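Local atomic coordinates of pumilio homolog 23 (Arabidopsis thaliana, PDB entry 5WZJ), a protein that binds RNA sequence-specifically through its pumilio repeats, recognising 18S rRNA and probably also regulating translation and mRNA stability. Residues S313-S318 against E345-R350. Sequence-based numbering, arbitrary orientation.
Sequences SLFELS and EELAPR
One face of the F315 ring is covered by R350, while CD2 of L347 lies at the ring's edge, near its plane; the guanidinium of R350 in turn has one face over the ring, closest to CD2 of F315 and offset toward the rim. Bends at chi2 and chi3 lay the arginine chain across the aromatic face: its CG makes a CH-pi contact 4.0 Å from the ring centroid, and its guanidinium, with CZ 3.9 Å from the same centroid, forms a cation-pi pair. The ring and guanidinium planes are 37° apart, and NH2 of R350 comes to 3.1 Å from CE2 of F315. Arginine suits the place because its aliphatic stem and its flat cation can both lie on one aromatic face. At chi1 177° the F315 ring is carried away from its own N and reaches out to R350. An alanine here would probably leave the guanidinium and CG of R350 without their aromatic platform and the arginine freer to turn.

Deeper in, CD2 of L347 fits between CB of L314, CA of F315 and OG of S318. That hydroxyl is turned back on its own helix, donating to O of L314 at 2.7 Å, which lets a serine sit beside leucines. E346, extended beyond CG, crosses L314 and accepts from N of L314 through OE1 (3.0 Å, 155° at the hydrogen). A water bridges OE1 to N of F315, and OE2 takes N of N312; the carboxylate thus serves amides just before and in the first turn of helix 314-318, where its negative charge should suit the helix dipole. The contact packs helix 314-318 against the last turn of helix 337-347 and the residue preceding helix 351-356, elements adjacent in space in the right-handed superhelix characteristic of pumilio repeats.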
ATOM      1  N   SER A 313      -4.740   6.231 -25.845  1.00 29.65           N
ATOM      2  CA  SER A 313      -5.471   7.076 -24.909  1.00 22.72           C
ATOM      3  C   SER A 313      -4.660   7.410 -23.662  1.00 27.52           C
ATOM      4  O   SER A 313      -5.222   7.920 -22.685  1.00 26.31           O
ATOM      5  CB  SER A 313      -6.792   6.408 -24.507  1.00 24.11           C
ATOM      6  OG  SER A 313      -7.625   6.175 -25.637  1.00 25.35           O
ATOM      7  N   LEU A 314      -3.355   7.146 -23.667  1.00 22.74           N
ATOM      8  CA  LEU A 314      -2.596   7.176 -22.417  1.00 18.42           C
ATOM      9  C   LEU A 314      -2.578   8.570 -21.798  1.00 22.77           C
ATOM     10  O   LEU A 314      -2.741   8.719 -20.580  1.00 20.09           O
ATOM     11  CB  LEU A 314      -1.169   6.680 -22.661  1.00 18.12           C
ATOM     12  CG  LEU A 314      -1.019   5.209 -23.067  1.00 25.41           C
ATOM     13  CD1 LEU A 314       0.461   4.824 -23.137  1.00 20.70           C
ATOM     14  CD2 LEU A 314      -1.780   4.295 -22.081  1.00 20.84           C
ATOM     15  N   PHE A 315      -2.379   9.608 -22.613  1.00 23.60           N
ATOM     16  CA  PHE A 315      -2.265  10.940 -22.032  1.00 20.79           C
ATOM     17  C   PHE A 315      -3.616  11.441 -21.548  1.00 21.29           C
ATOM     18  O   PHE A 315      -3.710  12.018 -20.457  1.00 23.44           O
ATOM     19  CB  PHE A 315      -1.647  11.934 -23.023  1.00 28.52           C
ATOM     20  CG  PHE A 315      -1.570  13.336 -22.477  1.00 26.91           C
ATOM     21  CD1 PHE A 315      -0.727  13.628 -21.423  1.00 24.37           C
ATOM     22  CD2 PHE A 315      -2.387  14.337 -22.974  1.00 29.98           C
ATOM     23  CE1 PHE A 315      -0.672  14.900 -20.884  1.00 28.97           C
ATOM     24  CE2 PHE A 315      -2.333  15.621 -22.443  1.00 33.38           C
ATOM     25  CZ  PHE A 315      -1.465  15.900 -21.400  1.00 30.99           C
ATOM     26  N   GLU A 316      -4.677  11.218 -22.332  1.00 23.05           N
ATOM     27  CA  GLU A 316      -6.010  11.633 -21.895  1.00 27.21           C
ATOM     28  C   GLU A 316      -6.368  11.008 -20.552  1.00 26.90           C
ATOM     29  O   GLU A 316      -6.915  11.682 -19.670  1.00 24.20           O
ATOM     30  CB  GLU A 316      -7.067  11.265 -22.937  1.00 30.82           C
ATOM     31  CG  GLU A 316      -8.473  11.684 -22.510  1.00 41.88           C
ATOM     32  CD  GLU A 316      -9.569  11.153 -23.425  1.00 49.33           C
ATOM     33  OE1 GLU A 316      -9.261  10.754 -24.571  1.00 46.39           O
ATOM     34  OE2 GLU A 316     -10.743  11.128 -22.986  1.00 44.56           O
ATOM     35  N   LEU A 317      -6.057   9.718 -20.374  1.00 18.82           N
ATOM     36  CA  LEU A 317      -6.364   9.059 -19.108  1.00 17.82           C
ATOM     37  C   LEU A 317      -5.445   9.542 -17.986  1.00 19.53           C
ATOM     38  O   LEU A 317      -5.863   9.612 -16.820  1.00 22.02           O
ATOM     39  CB  LEU A 317      -6.280   7.536 -19.285  1.00 17.48           C
ATOM     40  CG  LEU A 317      -7.336   6.945 -20.235  1.00 22.27           C
ATOM     41  CD1 LEU A 317      -7.058   5.481 -20.541  1.00 20.67           C
ATOM     42  CD2 LEU A 317      -8.765   7.114 -19.690  1.00 21.62           C
ATOM     43  N   SER A 318      -4.216   9.933 -18.325  1.00 19.99           N
ATOM     44  CA  SER A 318      -3.265  10.414 -17.328  1.00 20.80           C
ATOM     45  C   SER A 318      -3.631  11.780 -16.765  1.00 20.80           C
ATOM     46  O   SER A 318      -3.159  12.129 -15.679  1.00 21.42           O
ATOM     47  CB  SER A 318      -1.861  10.469 -17.923  1.00 19.07           C
ATOM     48  OG  SER A 318      -1.413   9.175 -18.265  1.00 25.25           O
ATOM     49  N   GLU A 345       6.359   7.320 -26.177  1.00 30.98           N
ATOM     50  CA  GLU A 345       5.900   8.213 -27.238  1.00 34.07           C
ATOM     51  C   GLU A 345       4.639   8.974 -26.832  1.00 38.79           C
ATOM     52  O   GLU A 345       4.503  10.166 -27.137  1.00 30.23           O
ATOM     53  CB  GLU A 345       5.652   7.424 -28.521  1.00 42.38           C
ATOM     54  CG  GLU A 345       6.921   6.958 -29.217  1.00 62.11           C
ATOM     55  CD  GLU A 345       6.640   5.990 -30.360  1.00 78.12           C
ATOM     56  OE1 GLU A 345       5.470   5.907 -30.801  1.00 78.91           O
ATOM     57  OE2 GLU A 345       7.587   5.306 -30.808  1.00 84.50           O
ATOM     58  N   GLU A 346       3.700   8.310 -26.150  1.00 31.66           N
ATOM     59  CA  GLU A 346       2.444   8.983 -25.837  1.00 30.47           C
ATOM     60  C   GLU A 346       2.588   9.965 -24.680  1.00 21.97           C
ATOM     61  O   GLU A 346       1.853  10.959 -24.628  1.00 30.18           O
ATOM     62  CB  GLU A 346       1.341   7.962 -25.518  1.00 26.50           C
ATOM     63  CG  GLU A 346       0.945   7.025 -26.674  1.00 26.05           C
ATOM     64  CD  GLU A 346      -0.392   6.304 -26.425  1.00 28.29           C
ATOM     65  OE1 GLU A 346      -1.305   6.934 -25.849  1.00 24.93           O
ATOM     66  OE2 GLU A 346      -0.535   5.110 -26.793  1.00 27.81           O
ATOM     67  N   LEU A 347       3.507   9.713 -23.749  1.00 19.77           N
ATOM     68  CA  LEU A 347       3.542  10.429 -22.472  1.00 26.91           C
ATOM     69  C   LEU A 347       4.769  11.308 -22.261  1.00 30.61           C
ATOM     70  O   LEU A 347       4.662  12.364 -21.622  1.00 27.84           O
ATOM     71  CB  LEU A 347       3.463   9.427 -21.309  1.00 25.98           C
ATOM     72  CG  LEU A 347       2.178   8.608 -21.205  1.00 23.54           C
ATOM     73  CD1 LEU A 347       2.330   7.518 -20.153  1.00 17.48           C
ATOM     74  CD2 LEU A 347       1.005   9.520 -20.890  1.00 23.22           C
ATOM     75  N   ALA A 348       5.946  10.880 -22.717  1.00 25.52           N
ATOM     76  CA  ALA A 348       7.158  11.650 -22.440  1.00 33.28           C
ATOM     77  C   ALA A 348       7.106  13.078 -22.974  1.00 27.73           C
ATOM     78  O   ALA A 348       7.491  13.993 -22.226  1.00 34.66           O
ATOM     79  CB  ALA A 348       8.392  10.915 -22.980  1.00 31.89           C
ATOM     80  N   PRO A 349       6.630  13.355 -24.209  1.00 32.16           N
ATOM     81  CA  PRO A 349       6.481  14.755 -24.644  1.00 34.30           C
ATOM     82  C   PRO A 349       5.619  15.604 -23.719  1.00 37.57           C
ATOM     83  O   PRO A 349       5.650  16.835 -23.804  1.00 32.70           O
ATOM     84  CB  PRO A 349       5.810  14.631 -26.018  1.00 32.25           C
ATOM     85  CG  PRO A 349       6.132  13.264 -26.484  1.00 38.92           C
ATOM     86  CD  PRO A 349       6.233  12.408 -25.270  1.00 36.21           C
ATOM     87  N   ARG A 350       4.830  14.966 -22.849  1.00 32.66           N
ATOM     88  CA  ARG A 350       3.888  15.673 -21.987  1.00 31.01           C
ATOM     89  C   ARG A 350       4.251  15.564 -20.513  1.00 24.45           C
ATOM     90  O   ARG A 350       3.382  15.753 -19.655  1.00 24.88           O
ATOM     91  CB  ARG A 350       2.472  15.148 -22.212  1.00 36.75           C
ATOM     92  CG  ARG A 350       2.077  15.028 -23.665  1.00 44.05           C
ATOM     93  CD  ARG A 350       1.901  16.396 -24.295  1.00 46.62           C
ATOM     94  NE  ARG A 350       0.495  16.766 -24.420  1.00 55.76           N
ATOM     95  CZ  ARG A 350      -0.355  16.201 -25.276  1.00 65.03           C
ATOM     96  NH1 ARG A 350       0.045  15.216 -26.077  1.00 67.88           N
ATOM     97  NH2 ARG A 350      -1.612  16.617 -25.329  1.00 64.17           N
TER
HETATM   98  O   HOH W   1      -2.023   9.533 -25.599  1.00 26.87           O